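Local coordinates for protein gamma-glutamyl-gamma-aminobutyrate hydrolase PuuD (Escherichia coli, PDB 6VTV) that hydrolyses the gamma-glutamyl linkage of gamma-glutamyl-gamma-aminobutyrate, releasing 4-aminobutanoate and glutamate in the last step of putrescine degradation, at residues G243-T246 with A247-H251; L58-Q61 with L62-K65. All coordinates share one frame; numbering follows the deposited sequence.

Overall arrangement
Both contacts are local, each made within one continuous stretch of the Glutaminase_I-clan alpha/beta fold; their centres lie 19 Å apart, with nearest atoms about 6 Å apart. Contact 1 (243-251) belongs to the long helix 235-254, whose regular turns continue through it; Phe244, Ile245 and Cys248 are buried toward strand 13-23 and helix 33-42, while Thr246 and His250 are exposed. Contact 2 (58-65) covers the end of helix 56-62, where the chain tightens into a 3-10 turn before strand 68-71; its four leucines are buried, against helix 94-109 and the second subunit, and Glu60 and Pro64 are exposed. A sulfur-aromatic contact marks the first; leucine packing and a proline mark the second.

Contact 1: residues G243-T246 with A247-H251; sequences GFIT and ACQHH
Cys248 lays its sulfur over one face of the Phe244 ring, one helical turn apart. SG lies 3.9 Å from the centroid of the Phe244 ring, displaced toward the rim. Its closest ring atom is Phe244 CE1, 3.5 Å from Cys248 SG. This is a sulfur-aromatic contact. Phe244 makes it possible by swinging its ring to the side opposite its backbone N (chi1 174°), while Cys248 keeps SG beside its own backbone N (chi1 -56°), which folds the thiol back over the preceding turn. There SG also comes within 3.2 Å of Phe244 O.

The backbone fixes this spacing. Cys248 N donates to Phe244 O at 3.0 Å, and the same i to i+4 pattern runs from Ala247 N to Gly243 O, from Gln249 N to Ile245 O and from His250 N to Thr246 O. On another side of the helix, Gln249 runs back over the preceding turn, its chain extended beyond CG and its OE1 3.5 Å from Thr246 CA. The hydroxyl of Thr246 is held by the carbonyl of Glu242, one turn earlier.

Farther out, Ile14 of strand 13-23 touches Phe244, Ile245 and Cys248; from helix 33-42, Ile39 touches Phe244 and Ala42 touches Ile245, so the helix packs on the central sheet beside a neighbouring helix. The Phe244 side chain is about 11 Å from that of Glu228, a predicted active-site residue. A polarisable thiol over an aromatic face is consistent with a contact in which dispersion plays a large part, while the carbonyls of residues 243 to 246 are each taken up by an N-H four residues on.

Contact 2: residues L58-Q61 with L62-K65; sequences LLEQ and LLPK
Leu63 keeps CG beside its backbone N (chi1 -70°), which brings CG to 3.2 Å from Leu59 O and lets CD1 reach Leu59 CG at 4.2 Å. Glu60 bends at its second torsion (chi2 -79°), and the two side chains cross at a slant, Glu60 OE1 3.8 Å from Leu63 CD1. That oxygen also forms a salt bridge with Arg110, and Leu63 and Pro64 touch Arg110 too.

Here the helix 56-62 comes to its end. Leu59 O accepts a good bond from Leu63 N at 3.0 Å and a weak one from Leu62 N. Leu62 N also reaches weakly to Leu58 O, 3.2 Å away, so its N-H is shared between the carbonyls three and four residues earlier as the chain winds into the 3-10 turn 63-65. Pro64 has no N-H to offer in the next step: its CD sits 3.2 Å from Glu60 O, where a helical donor would otherwise approach.

Leu59 and Leu63 together pack on Ala102, Ile103 and Ala106 of helix 94-109. Another side of the turn meets the second subunit of the homodimer: Gln61 OE1 accepts a bond from Asn11 N of that chain, and Gln61 NE2 donates to Ser57 O of its own chain; Leu58 rests on Ile40 and Leu62 on Leu45, both of the second subunit.

Contact 1: residues G243-T246 with A247-H251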
ATOM      1  N   GLY B 243      13.720  15.417 -10.034  1.00 31.24           N
ATOM      2  CA  GLY B 243      13.589  16.670  -9.310  1.00 31.05           C
ATOM      3  C   GLY B 243      12.790  16.534  -8.027  1.00 29.56           C
ATOM      4  O   GLY B 243      13.082  17.201  -7.030  1.00 30.66           O
ATOM      5  N   PHE B 244      11.769  15.673  -8.035  1.00 29.11           N
ATOM      6  CA  PHE B 244      11.001  15.412  -6.821  1.00 29.21           C
ATOM      7  C   PHE B 244      11.880  14.796  -5.736  1.00 33.70           C
ATOM      8  O   PHE B 244      11.880  15.249  -4.585  1.00 34.33           O
ATOM      9  CB  PHE B 244       9.818  14.498  -7.148  1.00 23.53           C
ATOM     10  CG  PHE B 244       9.044  14.049  -5.944  1.00 23.60           C
ATOM     11  CD1 PHE B 244       8.664  14.957  -4.971  1.00 25.56           C
ATOM     12  CD2 PHE B 244       8.693  12.720  -5.788  1.00 21.64           C
ATOM     13  CE1 PHE B 244       7.950  14.548  -3.864  1.00 23.12           C
ATOM     14  CE2 PHE B 244       7.979  12.303  -4.683  1.00 23.02           C
ATOM     15  CZ  PHE B 244       7.607  13.220  -3.719  1.00 21.91           C
ATOM     16  N   ILE B 245      12.640  13.757  -6.090  1.00 26.29           N
ATOM     17  CA  ILE B 245      13.485  13.084  -5.105  1.00 28.68           C
ATOM     18  C   ILE B 245      14.578  14.022  -4.606  1.00 32.64           C
ATOM     19  O   ILE B 245      14.916  14.026  -3.414  1.00 32.11           O
ATOM     20  CB  ILE B 245      14.068  11.790  -5.703  1.00 30.60           C
ATOM     21  CG1 ILE B 245      12.948  10.793  -6.004  1.00 34.26           C
ATOM     22  CG2 ILE B 245      15.070  11.168  -4.755  1.00 32.50           C
ATOM     23  CD1 ILE B 245      12.093  10.457  -4.797  1.00 35.30           C
ATOM     24  N   THR B 246      15.141  14.838  -5.504  1.00 30.68           N
ATOM     25  CA  THR B 246      16.129  15.831  -5.093  1.00 36.28           C
ATOM     26  C   THR B 246      15.536  16.813  -4.090  1.00 34.68           C
ATOM     27  O   THR B 246      16.210  17.233  -3.142  1.00 34.43           O
ATOM     28  CB  THR B 246      16.660  16.579  -6.317  1.00 38.04           C
ATOM     29  OG1 THR B 246      17.296  15.657  -7.210  1.00 35.72           O
ATOM     30  CG2 THR B 246      17.665  17.652  -5.903  1.00 36.80           C
ATOM     31  N   ALA B 247      14.271  17.189  -4.287  1.00 30.45           N
ATOM     32  CA  ALA B 247      13.603  18.078  -3.342  1.00 37.45           C
ATOM     33  C   ALA B 247      13.424  17.407  -1.987  1.00 35.70           C
ATOM     34  O   ALA B 247      13.589  18.047  -0.942  1.00 35.79           O
ATOM     35  CB  ALA B 247      12.252  18.516  -3.904  1.00 37.06           C
ATOM     36  N   CYS B 248      13.084  16.117  -1.985  1.00 32.90           N
ATOM     37  CA  CYS B 248      12.964  15.388  -0.727  1.00 33.85           C
ATOM     38  C   CYS B 248      14.311  15.282  -0.024  1.00 37.13           C
ATOM     39  O   CYS B 248      14.386  15.401   1.204  1.00 36.65           O
ATOM     40  CB  CYS B 248      12.366  14.005  -0.979  1.00 30.32           C
ATOM     41  SG  CYS B 248      10.775  14.050  -1.838  1.00 27.07           S
ATOM     42  N   GLN B 249      15.385  15.060  -0.787  1.00 33.36           N
ATOM     43  CA  GLN B 249      16.723  15.110  -0.206  1.00 36.16           C
ATOM     44  C   GLN B 249      17.004  16.476   0.401  1.00 41.06           C
ATOM     45  O   GLN B 249      17.552  16.574   1.505  1.00 39.59           O
ATOM     46  CB  GLN B 249      17.772  14.782  -1.266  1.00 40.41           C
ATOM     47  CG  GLN B 249      17.809  13.329  -1.685  1.00 43.10           C
ATOM     48  CD  GLN B 249      18.779  13.087  -2.821  1.00 52.57           C
ATOM     49  OE1 GLN B 249      18.529  13.477  -3.962  1.00 53.70           O
ATOM     50  NE2 GLN B 249      19.900  12.444  -2.514  1.00 57.18           N
ATOM     51  N   HIS B 250      16.639  17.543  -0.312  1.00 43.85           N
ATOM     52  CA  HIS B 250      16.801  18.887   0.229  1.00 47.48           C
ATOM     53  C   HIS B 250      15.934  19.084   1.466  1.00 44.76           C
ATOM     54  O   HIS B 250      16.355  19.729   2.433  1.00 46.07           O
ATOM     55  CB  HIS B 250      16.461  19.922  -0.842  1.00 52.19           C
ATOM     56  CG  HIS B 250      16.912  21.310  -0.510  1.00 59.57           C
ATOM     57  ND1 HIS B 250      18.224  21.618  -0.221  1.00 64.37           N
ATOM     58  CD2 HIS B 250      16.226  22.475  -0.427  1.00 61.04           C
ATOM     59  CE1 HIS B 250      18.326  22.911   0.029  1.00 66.54           C
ATOM     60  NE2 HIS B 250      17.128  23.455  -0.090  1.00 64.32           N
ATOM     61  N   HIS B 251      14.722  18.523   1.458  1.00 41.30           N
ATOM     62  CA  HIS B 251      13.857  18.607   2.631  1.00 38.60           C
ATOM     63  C   HIS B 251      14.485  17.905   3.827  1.00 40.80           C
ATOM     64  O   HIS B 251      14.369  18.377   4.965  1.00 44.06           O
ATOM     65  CB  HIS B 251      12.487  18.009   2.314  1.00 36.18           C
ATOM     66  CG  HIS B 251      11.588  17.892   3.505  1.00 38.11           C
ATOM     67  ND1 HIS B 251      11.246  18.973   4.289  1.00 40.06           N
ATOM     68  CD2 HIS B 251      10.961  16.822   4.047  1.00 37.71           C
ATOM     69  CE1 HIS B 251      10.446  18.574   5.262  1.00 39.84           C
ATOM     70  NE2 HIS B 251      10.258  17.273   5.137  1.00 39.14           N
TER

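Contact 2: residues L58-Q61 with L62-K65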
ATOM      1  N   LEU B  58      -3.464   9.767  13.724  1.00 33.49           N
ATOM      2  CA  LEU B  58      -2.535   8.891  13.017  1.00 34.11           C
ATOM      3  C   LEU B  58      -1.706   9.662  11.997  1.00 34.49           C
ATOM      4  O   LEU B  58      -0.513   9.388  11.829  1.00 34.28           O
ATOM      5  CB  LEU B  58      -3.297   7.757  12.331  1.00 31.74           C
ATOM      6  CG  LEU B  58      -4.150   6.855  13.222  1.00 35.87           C
ATOM      7  CD1 LEU B  58      -4.740   5.721  12.405  1.00 35.88           C
ATOM      8  CD2 LEU B  58      -3.331   6.313  14.383  1.00 36.77           C
ATOM      9  N   LEU B  59      -2.322  10.626  11.308  1.00 30.80           N
ATOM     10  CA  LEU B  59      -1.600  11.395  10.301  1.00 29.51           C
ATOM     11  C   LEU B  59      -0.480  12.216  10.927  1.00 30.80           C
ATOM     12  O   LEU B  59       0.627  12.288  10.379  1.00 30.44           O
ATOM     13  CB  LEU B  59      -2.569  12.302   9.541  1.00 30.83           C
ATOM     14  CG  LEU B  59      -2.060  12.905   8.231  1.00 35.69           C
ATOM     15  CD1 LEU B  59      -1.844  11.822   7.189  1.00 34.41           C
ATOM     16  CD2 LEU B  59      -3.023  13.967   7.721  1.00 37.77           C
ATOM     17  N   GLU B  60      -0.746  12.840  12.078  1.00 33.90           N
ATOM     18  CA  GLU B  60       0.275  13.653  12.734  1.00 40.50           C
ATOM     19  C   GLU B  60       1.473  12.816  13.162  1.00 41.04           C
ATOM     20  O   GLU B  60       2.605  13.313  13.170  1.00 41.27           O
ATOM     21  CB  GLU B  60      -0.323  14.377  13.940  1.00 51.35           C
ATOM     22  CG  GLU B  60      -1.278  15.504  13.581  1.00 63.54           C
ATOM     23  CD  GLU B  60      -0.555  16.771  13.164  1.00 70.96           C
ATOM     24  OE1 GLU B  60      -0.464  17.030  11.946  1.00 69.93           O
ATOM     25  OE2 GLU B  60      -0.081  17.508  14.054  1.00 75.88           O
ATOM     26  N   GLN B  61       1.250  11.551  13.523  1.00 40.98           N
ATOM     27  CA  GLN B  61       2.362  10.691  13.914  1.00 39.81           C
ATOM     28  C   GLN B  61       3.189  10.253  12.712  1.00 37.90           C
ATOM     29  O   GLN B  61       4.392  10.007  12.847  1.00 31.52           O
ATOM     30  CB  GLN B  61       1.841   9.465  14.664  1.00 33.70           C
ATOM     31  CG  GLN B  61       1.262   9.761  16.037  1.00 36.85           C
ATOM     32  CD  GLN B  61       0.640   8.534  16.674  1.00 42.42           C
ATOM     33  OE1 GLN B  61       1.344   7.666  17.189  1.00 42.66           O
ATOM     34  NE2 GLN B  61      -0.684   8.456  16.640  1.00 39.40           N
ATOM     35  N   LEU B  62       2.570  10.156  11.536  1.00 34.30           N
ATOM     36  CA  LEU B  62       3.242   9.627  10.355  1.00 32.66           C
ATOM     37  C   LEU B  62       4.029  10.692   9.597  1.00 32.52           C
ATOM     38  O   LEU B  62       5.106  10.399   9.065  1.00 32.85           O
ATOM     39  CB  LEU B  62       2.217   8.979   9.419  1.00 32.11           C
ATOM     40  CG  LEU B  62       2.769   8.309   8.157  1.00 39.46           C
ATOM     41  CD1 LEU B  62       3.976   7.436   8.478  1.00 42.55           C
ATOM     42  CD2 LEU B  62       1.690   7.505   7.469  1.00 43.11           C
ATOM     43  N   LEU B  63       3.511  11.918   9.536  1.00 28.36           N
ATOM     44  CA  LEU B  63       4.144  12.970   8.742  1.00 33.19           C
ATOM     45  C   LEU B  63       5.628  13.182   9.033  1.00 36.16           C
ATOM     46  O   LEU B  63       6.391  13.358   8.068  1.00 28.88           O
ATOM     47  CB  LEU B  63       3.371  14.283   8.928  1.00 32.04           C
ATOM     48  CG  LEU B  63       1.983  14.322   8.290  1.00 32.80           C
ATOM     49  CD1 LEU B  63       1.196  15.490   8.846  1.00 35.41           C
ATOM     50  CD2 LEU B  63       2.077  14.403   6.771  1.00 27.86           C
ATOM     51  N   PRO B  64       6.105  13.187  10.285  1.00 36.15           N
ATOM     52  CA  PRO B  64       7.552  13.356  10.506  1.00 35.86           C
ATOM     53  C   PRO B  64       8.402  12.274   9.863  1.00 34.15           C
ATOM     54  O   PRO B  64       9.598  12.499   9.639  1.00 36.06           O
ATOM     55  CB  PRO B  64       7.681  13.325  12.035  1.00 37.64           C
ATOM     56  CG  PRO B  64       6.353  13.752  12.531  1.00 37.67           C
ATOM     57  CD  PRO B  64       5.365  13.183  11.561  1.00 34.87           C
ATOM     58  N   LYS B  65       7.830  11.114   9.555  1.00 34.29           N
ATOM     59  CA  LYS B  65       8.568  10.019   8.942  1.00 36.87           C
ATOM     60  C   LYS B  65       8.502  10.035   7.420  1.00 34.64           C
ATOM     61  O   LYS B  65       9.125   9.182   6.779  1.00 33.47           O
ATOM     62  CB  LYS B  65       8.049   8.681   9.478  1.00 41.21           C
ATOM     63  CG  LYS B  65       8.368   8.467  10.950  1.00 48.73           C
ATOM     64  CD  LYS B  65       7.424   7.472  11.602  1.00 49.89           C
ATOM     65  CE  LYS B  65       7.778   7.274  13.068  1.00 52.38           C
ATOM     66  NZ  LYS B  65       6.717   6.538  13.808  1.00 53.86           N
TER